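Local atomic coordinates of glycosyl hydrolase, BNR repeat (Ralstonia eutropha, PDB entry 3B7F), a protein that is of unknown specific function but, as a BNR-repeat seven-bladed beta-propeller related to non-viral sialidases, may act as a glycosyl hydrolase. Residues H55-P67 with H381-P393. Numbering follows the deposited sequence.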
loop_
_atom_site.group_PDB
_atom_site.type_symbol
_atom_site.label_atom_id
_atom_site.label_comp_id
_atom_site.label_asym_id
_atom_site.label_seq_id
_atom_site.Cartn_x
_atom_site.Cartn_y
_atom_site.Cartn_z
ATOM N N HIS A 55 6.036 -19.972 1.385
ATOM C CA HIS A 55 5.271 -19.292 0.357
ATOM C C HIS A 55 5.628 -17.804 0.422
ATOM O O HIS A 55 5.927 -17.279 1.490
ATOM C CB HIS A 55 3.771 -19.462 0.603
ATOM C CG HIS A 55 3.275 -20.880 0.515
ATOM N ND1 HIS A 55 2.001 -21.186 0.080
ATOM C CD2 HIS A 55 3.874 -22.070 0.784
ATOM C CE1 HIS A 55 1.829 -22.494 0.122
ATOM N NE2 HIS A 55 2.953 -23.055 0.536
ATOM N N THR A 56 5.573 -17.147 -0.725
ATOM C CA THR A 56 5.809 -15.719 -0.878
ATOM C C THR A 56 4.463 -15.055 -0.653
ATOM O O THR A 56 3.523 -15.327 -1.394
ATOM C CB THR A 56 6.356 -15.395 -2.283
ATOM O OG1 THR A 56 7.586 -16.095 -2.463
ATOM C CG2 THR A 56 6.615 -13.902 -2.452
ATOM N N ILE A 57 4.368 -14.218 0.382
ATOM C CA ILE A 57 3.131 -13.565 0.738
ATOM C C ILE A 57 3.269 -12.099 0.397
ATOM O O ILE A 57 4.152 -11.417 0.918
ATOM C CB ILE A 57 2.763 -13.717 2.251
ATOM C CG1 ILE A 57 2.995 -15.155 2.763
ATOM C CG2 ILE A 57 1.314 -13.190 2.491
ATOM C CD1 ILE A 57 2.276 -16.295 1.981
ATOM N N HIS A 58 2.371 -11.612 -0.449
ATOM C CA HIS A 58 2.404 -10.225 -0.887
ATOM C C HIS A 58 1.602 -9.199 -0.109
ATOM O O HIS A 58 1.994 -8.037 -0.071
ATOM C CB HIS A 58 2.026 -10.159 -2.371
ATOM C CG HIS A 58 3.140 -10.604 -3.249
ATOM N ND1 HIS A 58 4.187 -9.765 -3.572
ATOM C CD2 HIS A 58 3.424 -11.810 -3.797
ATOM C CE1 HIS A 58 5.054 -10.433 -4.314
ATOM N NE2 HIS A 58 4.617 -11.675 -4.461
ATOM N N HIS A 59 0.487 -9.601 0.472
ATOM C CA HIS A 59 -0.387 -8.672 1.157
ATOM C C HIS A 59 -1.385 -9.441 2.022
ATOM O O HIS A 59 -1.908 -10.458 1.586
ATOM C CB HIS A 59 -1.121 -7.843 0.106
ATOM C CG HIS A 59 -1.581 -6.489 0.564
ATOM N ND1 HIS A 59 -2.529 -5.782 -0.130
ATOM C CD2 HIS A 59 -1.232 -5.710 1.618
ATOM C CE1 HIS A 59 -2.727 -4.614 0.459
ATOM N NE2 HIS A 59 -1.932 -4.538 1.507
ATOM N N ILE A 60 -1.606 -8.968 3.249
ATOM C CA ILE A 60 -2.565 -9.590 4.162
ATOM C C ILE A 60 -3.415 -8.420 4.631
ATOM O O ILE A 60 -2.874 -7.451 5.183
ATOM C CB ILE A 60 -1.924 -10.344 5.381
ATOM C CG1 ILE A 60 -0.695 -11.179 4.981
ATOM C CG2 ILE A 60 -2.982 -11.242 6.038
ATOM C CD1 ILE A 60 0.088 -11.691 6.151
ATOM N N VAL A 61 -4.719 -8.483 4.363
ATOM C CA VAL A 61 -5.632 -7.400 4.700
ATOM C C VAL A 61 -6.860 -7.934 5.429
ATOM O O VAL A 61 -7.421 -8.944 5.036
ATOM C CB VAL A 61 -6.085 -6.657 3.444
ATOM C CG1 VAL A 61 -6.989 -5.476 3.827
ATOM C CG2 VAL A 61 -4.876 -6.200 2.610
ATOM N N GLN A 62 -7.253 -7.245 6.494
ATOM C CA GLN A 62 -8.471 -7.539 7.240
ATOM C C GLN A 62 -9.618 -6.757 6.610
ATOM O O GLN A 62 -9.415 -5.613 6.183
ATOM C CB GLN A 62 -8.340 -7.064 8.667
ATOM C CG GLN A 62 -9.572 -7.289 9.528
ATOM C CD GLN A 62 -9.334 -6.867 10.928
ATOM O OE1 GLN A 62 -8.992 -5.718 11.194
ATOM N NE2 GLN A 62 -9.486 -7.795 11.848
ATOM N N ASP A 63 -10.808 -7.363 6.577
ATOM C CA ASP A 63 -12.010 -6.688 6.121
ATOM C C ASP A 63 -12.459 -5.807 7.304
ATOM O O ASP A 63 -12.851 -6.345 8.342
ATOM C CB ASP A 63 -13.096 -7.710 5.757
ATOM C CG ASP A 63 -14.253 -7.111 4.985
ATOM O OD1 ASP A 63 -14.447 -5.887 5.031
ATOM O OD2 ASP A 63 -14.970 -7.884 4.308
ATOM N N PRO A 64 -12.407 -4.465 7.161
ATOM C CA PRO A 64 -12.848 -3.626 8.274
ATOM C C PRO A 64 -14.377 -3.647 8.445
ATOM O O PRO A 64 -14.860 -3.252 9.494
ATOM C CB PRO A 64 -12.339 -2.220 7.901
ATOM C CG PRO A 64 -12.265 -2.216 6.465
ATOM C CD PRO A 64 -12.004 -3.641 6.005
ATOM N N ARG A 65 -15.107 -4.096 7.420
ATOM C CA ARG A 65 -16.548 -4.268 7.509
ATOM C C ARG A 65 -16.910 -5.449 8.400
ATOM O O ARG A 65 -17.929 -5.406 9.054
ATOM C CB ARG A 65 -17.158 -4.480 6.121
ATOM C CG ARG A 65 -16.971 -3.271 5.179
ATOM C CD ARG A 65 -17.268 -3.645 3.753
ATOM N NE ARG A 65 -16.310 -4.623 3.275
ATOM C CZ ARG A 65 -16.261 -5.128 2.048
ATOM N NH1 ARG A 65 -17.056 -4.706 1.077
ATOM N NH2 ARG A 65 -15.338 -6.032 1.782
ATOM N N GLU A 66 -16.086 -6.497 8.383
ATOM C CA GLU A 66 -16.290 -7.744 9.134
ATOM C C GLU A 66 -14.917 -8.212 9.617
ATOM O O GLU A 66 -14.268 -9.010 8.951
ATOM C CB GLU A 66 -16.940 -8.806 8.249
ATOM C CG GLU A 66 -18.221 -8.355 7.568
ATOM C CD GLU A 66 -18.878 -9.434 6.740
ATOM O OE1 GLU A 66 -18.997 -10.562 7.276
ATOM O OE2 GLU A 66 -19.294 -9.125 5.583
ATOM N N PRO A 67 -14.454 -7.723 10.782
ATOM C CA PRO A 67 -13.066 -7.991 11.250
ATOM C C PRO A 67 -12.614 -9.451 11.309
ATOM O O PRO A 67 -11.426 -9.707 11.278
ATOM C CB PRO A 67 -13.059 -7.388 12.660
ATOM C CG PRO A 67 -14.080 -6.342 12.610
ATOM C CD PRO A 67 -15.182 -6.907 11.763
ATOM N N HIS A 381 14.804 -10.475 12.589
ATOM C CA HIS A 381 15.165 -11.750 11.938
ATOM C C HIS A 381 14.012 -12.509 11.226
ATOM O O HIS A 381 14.018 -13.741 11.145
ATOM C CB HIS A 381 15.912 -12.643 12.923
ATOM C CG HIS A 381 17.154 -12.022 13.463
ATOM N ND1 HIS A 381 17.262 -11.586 14.760
ATOM C CD2 HIS A 381 18.352 -11.788 12.887
ATOM C CE1 HIS A 381 18.479 -11.117 14.961
ATOM N NE2 HIS A 381 19.162 -11.232 13.841
ATOM N N LEU A 382 13.036 -11.754 10.713
ATOM C CA LEU A 382 11.978 -12.316 9.896
ATOM C C LEU A 382 12.510 -12.305 8.481
ATOM O O LEU A 382 13.522 -11.627 8.205
ATOM C CB LEU A 382 10.699 -11.499 9.936
ATOM C CG LEU A 382 9.970 -11.471 11.274
ATOM C CD1 LEU A 382 8.799 -10.570 11.137
ATOM C CD2 LEU A 382 9.547 -12.896 11.700
ATOM N N PRO A 383 11.875 -13.087 7.584
ATOM C CA PRO A 383 12.297 -12.993 6.200
ATOM C C PRO A 383 11.934 -11.637 5.620
ATOM O O PRO A 383 11.164 -10.908 6.219
ATOM C CB PRO A 383 11.498 -14.114 5.530
ATOM C CG PRO A 383 11.203 -15.086 6.670
ATOM C CD PRO A 383 10.859 -14.149 7.751
ATOM N N HIS A 384 12.523 -11.317 4.476
ATOM C CA HIS A 384 12.280 -10.081 3.708
ATOM C C HIS A 384 10.800 -9.648 3.736
ATOM O O HIS A 384 9.953 -10.331 3.185
ATOM C CB HIS A 384 12.765 -10.383 2.271
ATOM C CG HIS A 384 12.627 -9.264 1.280
ATOM N ND1 HIS A 384 13.723 -8.669 0.687
ATOM C CD2 HIS A 384 11.536 -8.673 0.732
ATOM C CE1 HIS A 384 13.310 -7.744 -0.160
ATOM N NE2 HIS A 384 11.989 -7.719 -0.146
ATOM N N ILE A 385 10.503 -8.491 4.344
ATOM C CA ILE A 385 9.127 -8.000 4.498
ATOM C C ILE A 385 8.611 -7.170 3.295
ATOM O O ILE A 385 9.206 -6.149 2.897
ATOM C CB ILE A 385 8.960 -7.188 5.832
ATOM C CG1 ILE A 385 9.311 -8.056 7.059
ATOM C CG2 ILE A 385 7.551 -6.628 5.964
ATOM C CD1 ILE A 385 9.677 -7.233 8.411
ATOM N N TYR A 386 7.496 -7.638 2.736
ATOM C CA TYR A 386 6.758 -6.984 1.634
ATOM C C TYR A 386 5.671 -6.023 2.158
ATOM O O TYR A 386 5.574 -4.902 1.678
ATOM C CB TYR A 386 6.090 -8.003 0.680
ATOM C CG TYR A 386 7.021 -8.748 -0.243
ATOM C CD1 TYR A 386 7.780 -8.067 -1.176
ATOM C CD2 TYR A 386 7.105 -10.124 -0.243
ATOM C CE1 TYR A 386 8.641 -8.735 -2.049
ATOM C CE2 TYR A 386 7.968 -10.806 -1.135
ATOM C CZ TYR A 386 8.738 -10.099 -2.022
ATOM O OH TYR A 386 9.601 -10.704 -2.930
ATOM N N ALA A 387 4.921 -6.443 3.177
ATOM C CA ALA A 387 3.805 -5.667 3.689
ATOM C C ALA A 387 3.578 -5.813 5.181
ATOM O O ALA A 387 3.808 -6.875 5.750
ATOM C CB ALA A 387 2.514 -6.078 2.955
ATOM N N VAL A 388 3.089 -4.727 5.789
ATOM C CA VAL A 388 2.728 -4.673 7.200
ATOM C C VAL A 388 1.431 -3.899 7.180
ATOM O O VAL A 388 1.366 -2.854 6.562
ATOM C CB VAL A 388 3.769 -3.990 8.088
ATOM C CG1 VAL A 388 3.307 -4.005 9.543
ATOM C CG2 VAL A 388 5.145 -4.667 7.942
ATOM N N GLN A 389 0.407 -4.455 7.818
ATOM C CA GLN A 389 -0.917 -3.906 7.851
ATOM C C GLN A 389 -1.529 -4.006 9.253
ATOM O O GLN A 389 -1.484 -5.052 9.877
ATOM C CB GLN A 389 -1.738 -4.709 6.860
ATOM C CG GLN A 389 -3.149 -4.283 6.653
ATOM C CD GLN A 389 -3.302 -2.979 5.891
ATOM O OE1 GLN A 389 -2.767 -2.819 4.800
ATOM N NE2 GLN A 389 -4.090 -2.068 6.447
ATOM N N SER A 390 -2.110 -2.918 9.738
ATOM C CA SER A 390 -2.824 -2.947 11.015
ATOM C C SER A 390 -4.179 -3.675 10.878
ATOM O O SER A 390 -4.759 -3.761 9.783
ATOM C CB SER A 390 -3.030 -1.548 11.574
ATOM O OG SER A 390 -3.708 -0.717 10.657
ATOM N N ALA A 391 -4.641 -4.232 12.002
ATOM C CA ALA A 391 -5.871 -5.002 12.077
ATOM C C ALA A 391 -6.391 -4.983 13.504
ATOM O O ALA A 391 -5.625 -4.760 14.462
ATOM C CB ALA A 391 -5.655 -6.440 11.591
ATOM N N ARG A 392 -7.695 -5.162 13.627
ATOM C CA ARG A 392 -8.387 -5.227 14.919
ATOM C C ARG A 392 -8.591 -6.684 15.256
ATOM O O ARG A 392 -9.253 -7.376 14.497
ATOM C CB ARG A 392 -9.757 -4.549 14.859
ATOM C CG ARG A 392 -9.678 -3.031 15.000
ATOM C CD ARG A 392 -11.016 -2.284 14.862
ATOM N NE ARG A 392 -12.168 -3.012 15.420
ATOM C CZ ARG A 392 -13.259 -3.433 14.753
ATOM N NH1 ARG A 392 -13.465 -3.169 13.447
ATOM N NH2 ARG A 392 -14.203 -4.098 15.423
ATOM N N PRO A 393 -8.014 -7.173 16.362
ATOM C CA PRO A 393 -8.273 -8.574 16.739
ATOM C C PRO A 393 -9.658 -8.764 17.357
ATOM O O PRO A 393 -10.368 -9.676 16.953
ATOM C CB PRO A 393 -7.190 -8.862 17.765
ATOM C CG PRO A 393 -6.892 -7.533 18.366
ATOM C CD PRO A 393 -7.097 -6.512 17.306
HETATM O O HOH W 1 -3.599 -1.830 2.410
HETATM O O HOH W 2 -6.112 -4.789 7.748
#
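Strands 56-62 and 385-391, from neighbouring blades of the seven-bladed beta-propeller, run parallel, the axes of the two short strand segments 13° apart and 5.9 Å at closest approach, His59 beside Ala387. Strand 56-62 begins its own four-stranded blade, pairing with strand 70-75. Strand 385-391, near the C-terminus, pairs with strand 24-29 and so completes the blade that the N-terminal strands build, the ring closure familiar in propellers. At one end the rings of His58 and Tyr386 stack face to face, centroids 4.9 Å apart and planes at 26°, with His58 CE1 over the middle of the tyrosine ring. Tyr386 CG is anti to its carbonyl carbon (chi1 -73°), which lays the ring between His58 on one face and His384 on the other; Thr56 CG2 meets Tyr386 CE2 obliquely. His116 stacks on His58 in turn. Tyr386 and Ala387 form a classic beta bulge opposite Ala28. In the middle smaller groups meet: Ala387 CB sits 3.6 Å from His58 O, and Gln389 CB presses on Ile60 O. Two waters link the strands. One donates to Gln389 OE1 and lies in the plane of the His59 ring at its edge, a weak bond to NE2, while ND1 is taken by Leu120 N; the other joins Gln62 N to Ser390 O near the strand ends. There the extended Gln62 side chain reaches over to the backbone of Arg392. Arg392 N donates to Gln62 OE1 at 2.8 Å, while Gln62 NE2 gives one N-H to Pro67 O. Pro67 packs on the Arg392 guanidinium, its CB over one face and its CG 3.3 Å from Arg392 NH1. The other hydrogen bond of the amide, from Gln62 NE2 to Arg392 O, is 2.7 Å long and nearly straight, its acceptor in the amide plane.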